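Local coordinates for protein DNA polymerase (Bacillus phage phi29, PDB 2PY5) that copies the phage genome by protein-primed, strand-displacing DNA synthesis with high processivity and proofreads its product with a 3'-5' exonuclease, at residues I467-V470 and I471-I474; W483-E486 and S487-K490; I70-W73 and L74-G78; K366-Y369 and I370-S374; V276-E279 and D280-L283. The protein carries 2 engineered substitutions. One frame throughout, in Å; residues are numbered along the deposited sequence. Where two conformers were deposited one is given.

Overall arrangement
All five contacts are local, each within one continuous run of chain. Interactions 1 and 5 lie in surface loops of the polymerization region, where side chains bond to backbone atoms round short turns. Interactions 3 and 4 each form the end of a helix and share a chemistry: i to i+4 bonds plus a polar side chain that turns back to bond a carbonyl and also packs on the face of an aromatic ring. Interaction 3 is the more buried and belongs to the exonuclease region, about 61 Å from interaction 1 between centres. Interaction 2, a partly buried strand, touches interaction 1 through Ile-474 and Trp-483 and borders the catalytic metal site.

Interaction 1: I467-V470 and I471-I474; sequences IPDV and IKDI
Lys-472 runs alongside Asp-469, both side chains pointing the same way in the conformer modelled here, while it crosses the side chain of Ile-467 at a slant. Its chain is extended as far as CE and then bends at the last torsion (chi4 -20°), which swings NZ back to the carbonyl of Ile-467. There NZ donates to Ile-467 O at 2.7 Å, coming from above the carbonyl plane. In the same conformer of Asp-469, the ammonium also makes a long salt bridge, OD1 to Lys-472 NZ 3.5 Å. The aliphatic part of the lysine is used as well: Lys-472 CG lies 3.9 Å from Ile-467 CG2.

In the apolar part of the turn Pro-468 and Ile-471 lie side by side, with Ile-471 CG1 4.1 Å from Pro-468 CD. Ile-471 CG1 sits between its own backbone N and carbonyl carbon (chi1 71°), and from there it faces the proline ring. The two residues also touch Cys-448, and Pro-468 rests on Phe-248 of strand 241-250. Backbone bonds from Ile-471 N to Pro-468 O and from Lys-472 N to Asp-469 O close the bend, and a water joins Asp-469 O to Asp-473 N. Consecutive i to i+3 bonds of this kind make overlapping type I beta turns, here in the loop between strands 459-463 and 483-489 of the polymerization region.

Interaction 2: W483-E486 and S487-K490; sequences WAHE and STFK. With EDO (1,2-ethanediol), chain B; EDO (1,2-ethanediol), chain L.
His-485 meets Thr-488 across a classic beta bulge, in which Glu-486 and Ser-487 both face Val-247 of the antiparallel neighbour, strand 241-250. Ahead of the bulge, Trp-483 packs on helix 427-447 and Ala-484 pairs through its backbone with Asp-249, a ligand of the catalytic magnesium. The His-485 ring leaves with CG anti to the backbone N (chi1 177°), and this carries NE2 forward to Thr-488 OG1. The bond is 2.9 Å long and bent (131° at the hydrogen), with the hydroxyl oxygen close to the ring plane. NE2 also gives a weak bond to Ser-487 O, so a single N-H is shared between two acceptors. An ethanediol, probably from the crystallisation liquor, lies over one face of the imidazole and donates to His-485 O.

Glu-486 extends away from this histidine toward Asp-249, whose carboxylate comes close to its own. A water joins the two bulge residues: it donates to Glu-486 OE1 at 2.5 Å and lies 2.8 Å from Ser-487 OG.

Interaction 3: I70-W73 and L74-G78; sequences IINW and LERNG
Trp-73 holds CG anti to its backbone N (chi1 -175°), and Asn-77 holds CG beside its own N (chi1 -77°); together these torsions lay the amide flat over the indole. The two planes are 9° apart, with Asn-77 ND2 3.2 Å above the ring plane. Asn-77 CB adds a CH-pi contact, 3.5 Å from the centroid of the six-membered ring of Trp-73. The amide is fixed in rotation because ND2 also donates, nearly straight, to Trp-73 O at 2.9 Å. Arg-76 N reaches that oxygen from the opposite face of the carbonyl plane. Arg-76 NH1 bonds to Asn-72 O at 3.1 Å, while its NH2 is taken by Gly-410 O. On the inner side, Leu-74 CD1 packs on Ile-70 CG2 at 3.9 Å.

This C-terminal part of helix 63-76, in the 3'-5' exonuclease and strand-displacement region, is packed among helix 44-54, where Asp-45 accepts from Trp-73 NE1, strands 89-94 and 100-110 against Ile-71 and Leu-74, and strand 402-406 beside Arg-76.

Interaction 4: K366-Y369 and I370-S374; sequences KWTY and IKTTS
Two CH-pi contacts join the side chains along helix 361-373. Ile-370 CD1 lies over the face of the Trp-367 indole, 4.0 Å from the centroid of its six-membered ring, and Thr-373 CG2 sits over the Tyr-369 ring at 3.9 Å from the centroid. Hydrogen bonds form the second group. Besides the i to i+4 backbone bonds, Thr-372 OG1 donates to Thr-368 O at 3.1 Å. Thr-373 OG1, held between its own backbone N and carbonyl carbon (chi1 58°), donates to Tyr-369 O at 2.8 Å. Ser-374, the first non-helical residue, turns back so that OG donates to Ile-370 O at 2.6 Å.

Thr-368 O and Tyr-369 O thus each take two donors, and at Tyr-369 O these come from opposite faces of the carbonyl plane. The contact leaves Lys-371, which interacts with the phosphates of an incoming nucleotide during synthesis, extended away from it, on a helix end where the carbonyls of 368 to 370 are each met by a hydroxyl.

Interaction 5: V276-E279 and D280-L283; sequences VWDE and DYPL. With EDO (1,2-ethanediol), chain V.
A type I beta turn from Asp-278 to Tyr-281 reverses the surface loop between strands 267-272 and 283-294, and the Asp-278 side chain folds over it as an Asx turn. With CG anti to its backbone N (chi1 -175°), Asp-278 brings OD1 forward to Asp-280 N at 2.9 Å; the donor stands above the carboxylate plane, 39° out of it. Tyr-281 N gives two weak bonds, to Asp-278 O at 3.0 Å and to Asp-278 OD1, so one residue offers both its carbonyl and its carboxylate to the turn.

The other oxygen, OD2, takes partners outside the turn. Asp-278 OD2 accepts from an ethanediol, probably from the crystallisation liquor, at 2.6 Å, and forms a salt bridge with Lys-352 of strand 340-356. The Tyr-281 ring lies beside this oxygen, CD1 3.5 Å from OD2, and also touches Lys-352. Glu-279 and Asp-280 run side by side with their carboxylate planes nearly parallel, 4° apart. A water donates to both, at 2.5 Å from Glu-279 OE2 and 3.1 Å from Asp-280 OD2, which probably eases the repulsion of the two charges.

On the far side of the turn Trp-277 slants across Pro-282, with CZ3 3.8 Å from CB. Beyond the proline, Leu-283 pairs with Phe-353. The arrangement is that of an Asx turn combined with a type I beta turn, leading into strand 283-294 of an antiparallel sheet.

Interaction 1: I467-V470 and I471-I474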
loop_
_atom_site.group_PDB
_atom_site.type_symbol
_atom_site.label_atom_id
_atom_site.label_comp_id
_atom_site.label_asym_id
_atom_site.label_seq_id
_atom_site.Cartn_x
_atom_site.Cartn_y
_atom_site.Cartn_z
ATOM N N ILE F 467 15.386 -19.580 19.948
ATOM C CA ILE F 467 16.042 -18.661 19.027
ATOM C C ILE F 467 17.278 -19.357 18.425
ATOM O O ILE F 467 18.121 -19.871 19.169
ATOM C CB ILE F 467 16.454 -17.356 19.723
ATOM C CG1 ILE F 467 15.204 -16.591 20.190
ATOM C CG2 ILE F 467 17.254 -16.478 18.762
ATOM C CD1 ILE F 467 15.495 -15.457 21.151
ATOM N N PRO F 468 17.363 -19.411 17.075
ATOM C CA PRO F 468 18.569 -19.991 16.478
ATOM C C PRO F 468 19.850 -19.258 16.905
ATOM O O PRO F 468 19.886 -18.027 16.911
ATOM C CB PRO F 468 18.338 -19.836 14.973
ATOM C CG PRO F 468 16.879 -19.657 14.811
ATOM C CD PRO F 468 16.381 -18.993 16.053
ATOM N N ASP F 469 20.876 -20.027 17.258
ATOM C CA ASP F 469 22.167 -19.466 17.662
ATOM C C ASP F 469 22.707 -18.489 16.618
ATOM O O ASP F 469 23.275 -17.446 16.966
ATOM C CB ASP F 469 23.195 -20.587 17.879
ATOM C CG ASP F 469 22.960 -21.380 19.157
ATOM O OD1 ASP F 469 22.086 -21.009 19.970
ATOM O OD2 ASP F 469 23.665 -22.396 19.353
ATOM N N VAL F 470 22.518 -18.821 15.338
ATOM C CA VAL F 470 23.114 -18.045 14.249
ATOM C C VAL F 470 22.556 -16.614 14.135
ATOM O O VAL F 470 23.229 -15.735 13.577
ATOM C CB VAL F 470 22.987 -18.784 12.891
ATOM C CG1 VAL F 470 23.584 -17.958 11.767
ATOM C CG2 VAL F 470 23.687 -20.125 12.954
ATOM N N ILE F 471 21.345 -16.375 14.660
ATOM C CA ILE F 471 20.751 -15.020 14.632
ATOM C C ILE F 471 20.608 -14.360 16.007
ATOM O O ILE F 471 20.122 -13.240 16.098
ATOM C CB ILE F 471 19.366 -14.971 13.872
ATOM C CG1 ILE F 471 18.248 -15.660 14.652
ATOM C CG2 ILE F 471 19.489 -15.572 12.479
ATOM C CD1 ILE F 471 16.872 -15.482 14.004
ATOM N N LYS F 472 21.054 -15.027 17.073
ATOM C CA LYS F 472 20.928 -14.470 18.426
ATOM C C LYS F 472 21.405 -13.031 18.545
ATOM O O LYS F 472 20.785 -12.223 19.237
ATOM C CB LYS F 472 21.732 -15.301 19.423
ATOM C CG LYS F 472 21.001 -16.483 19.912
ATOM C CD LYS F 472 21.684 -17.064 21.136
ATOM C CE LYS F 472 21.111 -18.413 21.523
ATOM N NZ LYS F 472 19.768 -18.638 20.960
ATOM N N ASP F 473 22.513 -12.729 17.877
ATOM C CA ASP F 473 23.160 -11.423 18.000
ATOM C C ASP F 473 22.477 -10.311 17.207
ATOM O O ASP F 473 22.806 -9.129 17.394
ATOM C CB ASP F 473 24.642 -11.520 17.610
ATOM C CG ASP F 473 24.855 -11.918 16.153
ATOM O OD1 ASP F 473 23.861 -12.082 15.405
ATOM O OD2 ASP F 473 26.030 -12.069 15.757
ATOM N N ILE F 474 21.544 -10.688 16.324
ATOM C CA ILE F 474 20.739 -9.718 15.545
ATOM C C ILE F 474 19.246 -9.741 15.929
ATOM O O ILE F 474 18.399 -9.219 15.187
ATOM C CB ILE F 474 20.947 -9.891 14.012
ATOM C CG1 ILE F 474 20.480 -11.255 13.499
ATOM C CG2 ILE F 474 22.412 -9.687 13.665
ATOM C CD1 ILE F 474 20.537 -11.381 11.994
HETATM O O HOH W 1 24.418 -15.062 16.967
HETATM O O HOH W 2 23.877 -12.724 12.899
#

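Interaction 2: W483-E486 and S487-K490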
loop_
_atom_site.group_PDB
_atom_site.type_symbol
_atom_site.label_atom_id
_atom_site.label_comp_id
_atom_site.label_asym_id
_atom_site.label_seq_id
_atom_site.Cartn_x
_atom_site.Cartn_y
_atom_site.Cartn_z
ATOM N N TRP F 483 15.956 -8.147 14.417
ATOM C CA TRP F 483 14.803 -9.051 14.343
ATOM C C TRP F 483 14.157 -9.177 15.706
ATOM O O TRP F 483 14.815 -9.581 16.662
ATOM C CB TRP F 483 15.237 -10.439 13.898
ATOM C CG TRP F 483 15.729 -10.486 12.508
ATOM C CD1 TRP F 483 17.010 -10.274 12.083
ATOM C CD2 TRP F 483 14.955 -10.758 11.348
ATOM N NE1 TRP F 483 17.080 -10.398 10.712
ATOM C CE2 TRP F 483 15.827 -10.692 10.235
ATOM C CE3 TRP F 483 13.603 -11.048 11.132
ATOM C CZ2 TRP F 483 15.386 -10.914 8.932
ATOM C CZ3 TRP F 483 13.167 -11.246 9.839
ATOM C CH2 TRP F 483 14.062 -11.183 8.751
ATOM N N ALA F 484 12.881 -8.831 15.802
ATOM C CA ALA F 484 12.131 -9.060 17.038
ATOM C C ALA F 484 11.570 -10.465 16.990
ATOM O O ALA F 484 11.038 -10.888 15.972
ATOM C CB ALA F 484 10.989 -8.073 17.164
ATOM N N HIS F 485 11.670 -11.181 18.101
ATOM C CA HIS F 485 10.903 -12.408 18.271
ATOM C C HIS F 485 9.469 -11.964 18.544
ATOM O O HIS F 485 9.139 -11.458 19.629
ATOM C CB HIS F 485 11.471 -13.251 19.405
ATOM C CG HIS F 485 10.686 -14.499 19.685
ATOM N ND1 HIS F 485 10.816 -15.202 20.868
ATOM C CD2 HIS F 485 9.753 -15.158 18.949
ATOM C CE1 HIS F 485 10.008 -16.251 20.835
ATOM N NE2 HIS F 485 9.338 -16.235 19.695
ATOM N N GLU F 486 8.624 -12.129 17.544
ATOM C CA GLU F 486 7.295 -11.562 17.548
ATOM C C GLU F 486 6.285 -12.467 18.239
ATOM O O GLU F 486 5.401 -11.981 18.960
ATOM C CB GLU F 486 6.865 -11.313 16.107
ATOM C CG GLU F 486 5.523 -10.658 15.938
ATOM C CD GLU F 486 5.354 -10.164 14.537
ATOM O OE1 GLU F 486 4.875 -10.949 13.685
ATOM O OE2 GLU F 486 5.749 -9.002 14.268
ATOM N N SER F 487 6.387 -13.772 17.984
ATOM C CA SER F 487 5.413 -14.713 18.510
ATOM C C SER F 487 5.930 -16.125 18.438
ATOM O O SER F 487 6.941 -16.414 17.773
ATOM C CB SER F 487 4.106 -14.629 17.730
ATOM O OG SER F 487 4.323 -14.969 16.388
ATOM N N THR F 488 5.234 -16.993 19.160
ATOM C CA THR F 488 5.463 -18.436 19.116
ATOM C C THR F 488 4.113 -19.108 18.991
ATOM O O THR F 488 3.162 -18.688 19.643
ATOM C CB THR F 488 6.181 -18.926 20.382
ATOM O OG1 THR F 488 7.381 -18.160 20.570
ATOM C CG2 THR F 488 6.508 -20.424 20.309
ATOM N N PHE F 489 4.028 -20.121 18.121
ATOM C CA PHE F 489 2.768 -20.837 17.915
ATOM C C PHE F 489 2.844 -22.310 18.311
ATOM O O PHE F 489 3.919 -22.913 18.335
ATOM C CB PHE F 489 2.239 -20.651 16.471
ATOM C CG PHE F 489 3.204 -21.075 15.366
ATOM C CD1 PHE F 489 3.312 -22.411 14.975
ATOM C CD2 PHE F 489 3.921 -20.120 14.660
ATOM C CE1 PHE F 489 4.149 -22.784 13.930
ATOM C CE2 PHE F 489 4.746 -20.481 13.621
ATOM C CZ PHE F 489 4.855 -21.842 13.265
ATOM N N LYS F 490 1.682 -22.865 18.647
ATOM C CA LYS F 490 1.533 -24.278 19.014
ATOM C C LYS F 490 1.390 -25.158 17.780
ATOM O O LYS F 490 1.858 -26.296 17.746
ATOM C CB LYS F 490 0.322 -24.455 19.941
ATOM C CG LYS F 490 -0.064 -25.886 20.261
ATOM C CD LYS F 490 1.085 -26.746 20.851
ATOM C CE LYS F 490 0.629 -28.159 21.267
ATOM N NZ LYS F 490 0.033 -28.968 20.170
HETATM C C1 EDO B . 6.998 -14.278 21.968
HETATM O O1 EDO B . 7.376 -12.925 21.699
HETATM C C2 EDO B . 7.613 -14.735 23.286
HETATM O O2 EDO B . 7.469 -13.728 24.302
HETATM C C1 EDO L . -3.365 -28.825 18.941
HETATM O O1 EDO L . -2.133 -28.133 19.031
HETATM C C2 EDO L . -3.091 -30.260 18.506
HETATM O O2 EDO L . -3.316 -31.149 19.609
HETATM O O HOH W 3 3.757 -12.990 14.552
#

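Interaction 3: I70-W73 and L74-G78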
loop_
_atom_site.group_PDB
_atom_site.type_symbol
_atom_site.label_atom_id
_atom_site.label_comp_id
_atom_site.label_asym_id
_atom_site.label_seq_id
_atom_site.Cartn_x
_atom_site.Cartn_y
_atom_site.Cartn_z
ATOM N N ILE F 70 -20.583 10.228 -8.457
ATOM C CA ILE F 70 -20.422 11.627 -8.802
ATOM C C ILE F 70 -20.284 11.814 -10.300
ATOM O O ILE F 70 -20.936 12.671 -10.886
ATOM C CB ILE F 70 -19.198 12.210 -8.047
ATOM C CG1 ILE F 70 -19.491 12.306 -6.555
ATOM C CG2 ILE F 70 -18.772 13.569 -8.596
ATOM C CD1 ILE F 70 -18.277 12.502 -5.713
ATOM N N ILE F 71 -19.440 11.001 -10.935
ATOM C CA ILE F 71 -19.229 11.113 -12.385
ATOM C C ILE F 71 -20.491 10.711 -13.168
ATOM O O ILE F 71 -20.840 11.366 -14.159
ATOM C CB ILE F 71 -17.952 10.395 -12.854
ATOM C CG1 ILE F 71 -16.729 11.078 -12.232
ATOM C CG2 ILE F 71 -17.817 10.481 -14.379
ATOM C CD1 ILE F 71 -15.413 10.407 -12.587
ATOM N N ASN F 72 -21.163 9.643 -12.732
ATOM C CA ASN F 72 -22.456 9.295 -13.320
ATOM C C ASN F 72 -23.418 10.489 -13.285
ATOM O O ASN F 72 -24.139 10.742 -14.235
ATOM C CB ASN F 72 -23.083 8.092 -12.603
ATOM C CG ASN F 72 -22.651 6.762 -13.200
ATOM O OD1 ASN F 72 -21.629 6.170 -12.778
ATOM N ND2 ASN F 72 -23.376 6.302 -14.183
ATOM N N TRP F 73 -23.426 11.235 -12.185
ATOM C CA TRP F 73 -24.309 12.403 -12.086
ATOM C C TRP F 73 -23.851 13.513 -13.033
ATOM O O TRP F 73 -24.650 14.067 -13.778
ATOM C CB TRP F 73 -24.362 12.927 -10.650
ATOM C CG TRP F 73 -25.345 14.051 -10.435
ATOM C CD1 TRP F 73 -26.635 13.933 -9.997
ATOM C CD2 TRP F 73 -25.130 15.457 -10.656
ATOM N NE1 TRP F 73 -27.231 15.154 -9.935
ATOM C CE2 TRP F 73 -26.338 16.115 -10.330
ATOM C CE3 TRP F 73 -24.044 16.221 -11.091
ATOM C CZ2 TRP F 73 -26.488 17.497 -10.429
ATOM C CZ3 TRP F 73 -24.181 17.587 -11.179
ATOM C CH2 TRP F 73 -25.409 18.217 -10.867
ATOM N N LEU F 74 -22.547 13.811 -13.013
ATOM C CA LEU F 74 -22.012 14.885 -13.823
ATOM C C LEU F 74 -22.389 14.682 -15.283
ATOM O O LEU F 74 -22.868 15.592 -15.925
ATOM C CB LEU F 74 -20.484 14.998 -13.654
ATOM C CG LEU F 74 -20.024 15.534 -12.305
ATOM C CD1 LEU F 74 -18.545 15.236 -12.113
ATOM C CD2 LEU F 74 -20.266 17.039 -12.192
ATOM N N GLU F 75 -22.192 13.455 -15.776
ATOM C CA GLU F 75 -22.447 13.110 -17.178
ATOM C C GLU F 75 -23.910 13.241 -17.577
ATOM O O GLU F 75 -24.201 13.416 -18.757
ATOM C CB GLU F 75 -21.951 11.689 -17.454
ATOM C CG GLU F 75 -20.416 11.580 -17.449
ATOM C CD GLU F 75 -19.791 12.101 -18.724
ATOM O OE1 GLU F 75 -20.451 12.029 -19.791
ATOM O OE2 GLU F 75 -18.623 12.558 -18.684
ATOM N N ARG F 76 -24.825 13.143 -16.608
ATOM C CA ARG F 76 -26.257 13.277 -16.883
ATOM C C ARG F 76 -26.814 14.668 -16.598
ATOM O O ARG F 76 -27.995 14.935 -16.837
ATOM C CB ARG F 76 -27.027 12.242 -16.070
ATOM C CG ARG F 76 -26.797 10.807 -16.528
ATOM C CD ARG F 76 -27.438 9.869 -15.564
ATOM N NE ARG F 76 -27.436 8.481 -16.037
ATOM C CZ ARG F 76 -26.384 7.670 -15.938
ATOM N NH1 ARG F 76 -25.250 8.078 -15.402
ATOM N NH2 ARG F 76 -26.472 6.429 -16.381
ATOM N N ASN F 77 -25.970 15.555 -16.103
ATOM C CA ASN F 77 -26.403 16.847 -15.626
ATOM C C ASN F 77 -25.591 17.981 -16.239
ATOM O O ASN F 77 -25.426 19.047 -15.625
ATOM C CB ASN F 77 -26.378 16.870 -14.108
ATOM C CG ASN F 77 -27.565 16.141 -13.508
ATOM O OD1 ASN F 77 -28.645 16.732 -13.327
ATOM N ND2 ASN F 77 -27.390 14.853 -13.221
ATOM N N GLY F 78 -25.107 17.743 -17.456
ATOM C CA GLY F 78 -24.570 18.799 -18.303
ATOM C C GLY F 78 -23.073 19.038 -18.225
ATOM O O GLY F 78 -22.586 20.038 -18.758
#

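Interaction 4: K366-Y369 and I370-S374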
loop_
_atom_site.group_PDB
_atom_site.type_symbol
_atom_site.label_atom_id
_atom_site.label_comp_id
_atom_site.label_asym_id
_atom_site.label_seq_id
_atom_site.Cartn_x
_atom_site.Cartn_y
_atom_site.Cartn_z
ATOM N N LYS F 366 14.224 12.415 13.192
ATOM C CA LYS F 366 13.139 13.361 13.525
ATOM C C LYS F 366 11.837 12.630 13.763
ATOM O O LYS F 366 11.198 12.799 14.801
ATOM C CB LYS F 366 12.942 14.399 12.415
ATOM C CG LYS F 366 11.708 15.325 12.610
ATOM C CD LYS F 366 11.426 16.167 11.373
ATOM C CE LYS F 366 10.017 16.765 11.379
ATOM N NZ LYS F 366 9.925 17.961 12.231
ATOM N N TRP F 367 11.442 11.813 12.796
ATOM C CA TRP F 367 10.128 11.186 12.860
ATOM C C TRP F 367 10.101 10.000 13.823
ATOM O O TRP F 367 9.065 9.709 14.411
ATOM C CB TRP F 367 9.627 10.849 11.445
ATOM C CG TRP F 367 9.247 12.089 10.747
ATOM C CD1 TRP F 367 9.950 12.757 9.785
ATOM C CD2 TRP F 367 8.079 12.866 11.001
ATOM N NE1 TRP F 367 9.266 13.882 9.396
ATOM C CE2 TRP F 367 8.118 13.980 10.135
ATOM C CE3 TRP F 367 6.993 12.723 11.873
ATOM C CZ2 TRP F 367 7.115 14.959 10.128
ATOM C CZ3 TRP F 367 5.991 13.680 11.857
ATOM C CH2 TRP F 367 6.060 14.790 10.990
ATOM N N THR F 368 11.234 9.328 14.008
ATOM C CA THR F 368 11.337 8.296 15.036
ATOM C C THR F 368 11.177 8.920 16.435
ATOM O O THR F 368 10.460 8.382 17.279
ATOM C CB THR F 368 12.650 7.496 14.919
ATOM O OG1 THR F 368 12.725 6.894 13.621
ATOM C CG2 THR F 368 12.718 6.400 15.959
ATOM N N TYR F 369 11.790 10.081 16.674
ATOM C CA TYR F 369 11.597 10.751 17.962
ATOM C C TYR F 369 10.130 11.072 18.220
ATOM O O TYR F 369 9.604 10.816 19.305
ATOM C CB TYR F 369 12.415 12.039 18.030
ATOM C CG TYR F 369 12.304 12.713 19.369
ATOM C CD1 TYR F 369 13.023 12.242 20.456
ATOM C CD2 TYR F 369 11.465 13.804 19.558
ATOM C CE1 TYR F 369 12.927 12.851 21.698
ATOM C CE2 TYR F 369 11.351 14.417 20.800
ATOM C CZ TYR F 369 12.091 13.934 21.868
ATOM O OH TYR F 369 12.010 14.514 23.116
ATOM N N ILE F 370 9.466 11.636 17.212
ATOM C CA ILE F 370 8.043 11.961 17.330
ATOM C C ILE F 370 7.229 10.683 17.595
ATOM O O ILE F 370 6.373 10.657 18.483
ATOM C CB ILE F 370 7.529 12.734 16.104
ATOM C CG1 ILE F 370 8.164 14.131 16.069
ATOM C CG2 ILE F 370 6.005 12.824 16.138
ATOM C CD1 ILE F 370 7.977 14.867 14.757
ATOM N N LYS F 371 7.529 9.617 16.861
ATOM C CA LYS F 371 6.848 8.324 17.067
ATOM C C LYS F 371 6.983 7.854 18.512
ATOM O O LYS F 371 6.000 7.485 19.163
ATOM C CB LYS F 371 7.432 7.263 16.132
ATOM C CG LYS F 371 6.777 5.894 16.236
ATOM C CD LYS F 371 7.547 4.888 15.386
ATOM C CE LYS F 371 7.256 3.444 15.764
ATOM N NZ LYS F 371 8.346 2.540 15.263
ATOM N N THR F 372 8.215 7.884 19.006
ATOM C CA THR F 372 8.552 7.359 20.321
ATOM C C THR F 372 7.944 8.192 21.454
ATOM O O THR F 372 7.637 7.654 22.519
ATOM C CB THR F 372 10.113 7.265 20.494
ATOM O OG1 THR F 372 10.653 6.330 19.545
ATOM C CG2 THR F 372 10.491 6.815 21.907
ATOM N N THR F 373 7.777 9.496 21.233
ATOM C CA THR F 373 7.312 10.403 22.299
ATOM C C THR F 373 5.829 10.782 22.215
ATOM O O THR F 373 5.321 11.509 23.070
ATOM C CB THR F 373 8.157 11.693 22.352
ATOM O OG1 THR F 373 8.119 12.366 21.093
ATOM C CG2 THR F 373 9.594 11.366 22.720
ATOM N N SER F 374 5.127 10.250 21.222
ATOM C CA SER F 374 3.737 10.609 20.981
ATOM C C SER F 374 2.836 9.391 21.100
ATOM O O SER F 374 3.307 8.259 21.171
ATOM C CB SER F 374 3.593 11.223 19.594
ATOM O OG SER F 374 4.521 12.280 19.419
#

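Interaction 5: V276-E279 and D280-L283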
loop_
_atom_site.group_PDB
_atom_site.type_symbol
_atom_site.label_atom_id
_atom_site.label_comp_id
_atom_site.label_asym_id
_atom_site.label_seq_id
_atom_site.Cartn_x
_atom_site.Cartn_y
_atom_site.Cartn_z
ATOM N N VAL F 276 32.990 -3.500 -13.943
ATOM C CA VAL F 276 34.347 -3.537 -13.346
ATOM C C VAL F 276 34.308 -2.690 -12.080
ATOM O O VAL F 276 33.794 -1.560 -12.087
ATOM C CB VAL F 276 35.430 -3.026 -14.306
ATOM C CG1 VAL F 276 36.807 -2.976 -13.613
ATOM C CG2 VAL F 276 35.492 -3.914 -15.558
ATOM N N TRP F 277 34.787 -3.273 -10.980
ATOM C CA TRP F 277 34.826 -2.606 -9.674
ATOM C C TRP F 277 35.339 -1.190 -9.783
ATOM O O TRP F 277 36.407 -0.939 -10.362
ATOM C CB TRP F 277 35.714 -3.397 -8.697
ATOM C CG TRP F 277 36.014 -2.689 -7.356
ATOM C CD1 TRP F 277 37.236 -2.355 -6.873
ATOM C CD2 TRP F 277 35.069 -2.280 -6.359
ATOM N NE1 TRP F 277 37.114 -1.746 -5.648
ATOM C CE2 TRP F 277 35.798 -1.688 -5.308
ATOM C CE3 TRP F 277 33.678 -2.343 -6.258
ATOM C CZ2 TRP F 277 35.183 -1.172 -4.165
ATOM C CZ3 TRP F 277 33.074 -1.817 -5.124
ATOM C CH2 TRP F 277 33.828 -1.243 -4.096
ATOM N N ASP F 278 34.560 -0.270 -9.204
ATOM C CA ASP F 278 34.932 1.130 -9.140
ATOM C C ASP F 278 34.616 1.582 -7.715
ATOM O O ASP F 278 33.455 1.712 -7.355
ATOM C CB ASP F 278 34.120 1.919 -10.179
ATOM C CG ASP F 278 34.518 3.384 -10.266
ATOM O OD1 ASP F 278 35.162 3.908 -9.328
ATOM O OD2 ASP F 278 34.185 4.001 -11.297
ATOM N N GLU F 279 35.639 1.829 -6.897
ATOM C CA GLU F 279 35.359 2.268 -5.517
ATOM C C GLU F 279 34.526 3.560 -5.457
ATOM O O GLU F 279 33.821 3.773 -4.498
ATOM C CB GLU F 279 36.656 2.434 -4.692
ATOM C CG GLU F 279 37.468 3.618 -5.040
ATOM C CD GLU F 279 38.567 3.951 -4.008
ATOM O OE1 GLU F 279 38.395 3.737 -2.780
ATOM O OE2 GLU F 279 39.580 4.470 -4.451
ATOM N N ASP F 280 34.635 4.416 -6.474
ATOM C CA ASP F 280 33.898 5.675 -6.506
ATOM C C ASP F 280 32.459 5.525 -7.017
ATOM O O ASP F 280 31.625 6.405 -6.794
ATOM C CB ASP F 280 34.622 6.693 -7.370
ATOM C CG ASP F 280 35.935 7.132 -6.762
ATOM O OD1 ASP F 280 36.122 6.968 -5.533
ATOM O OD2 ASP F 280 36.777 7.643 -7.507
ATOM N N TYR F 281 32.198 4.441 -7.756
ATOM C CA TYR F 281 30.849 4.061 -8.211
ATOM C C TYR F 281 30.617 2.608 -7.812
ATOM O O TYR F 281 30.579 1.722 -8.670
ATOM C CB TYR F 281 30.705 4.217 -9.730
ATOM C CG TYR F 281 30.703 5.650 -10.215
ATOM C CD1 TYR F 281 31.868 6.369 -10.289
ATOM C CD2 TYR F 281 29.531 6.267 -10.624
ATOM C CE1 TYR F 281 31.879 7.678 -10.709
ATOM C CE2 TYR F 281 29.533 7.579 -11.076
ATOM C CZ TYR F 281 30.715 8.281 -11.110
ATOM O OH TYR F 281 30.765 9.608 -11.559
ATOM N N PRO F 282 30.518 2.349 -6.491
ATOM C CA PRO F 282 30.578 0.993 -5.923
ATOM C C PRO F 282 29.275 0.163 -5.988
ATOM O O PRO F 282 29.309 -1.051 -5.635
ATOM C CB PRO F 282 30.969 1.261 -4.477
ATOM C CG PRO F 282 30.279 2.541 -4.164
ATOM C CD PRO F 282 30.425 3.362 -5.426
ATOM N N LEU F 283 28.177 0.782 -6.417
ATOM C CA LEU F 283 26.901 0.096 -6.620
ATOM C C LEU F 283 26.605 0.033 -8.105
ATOM O O LEU F 283 26.973 0.918 -8.867
ATOM C CB LEU F 283 25.741 0.809 -5.922
ATOM C CG LEU F 283 25.804 0.933 -4.401
ATOM C CD1 LEU F 283 24.577 1.647 -3.877
ATOM C CD2 LEU F 283 25.990 -0.433 -3.706
HETATM C C1 EDO V . 34.238 7.225 -13.728
HETATM O O1 EDO V . 34.734 8.537 -13.463
HETATM C C2 EDO V . 35.174 6.171 -13.158
HETATM O O2 EDO V . 35.325 6.341 -11.738
HETATM O O HOH W 4 39.169 6.027 -6.380
#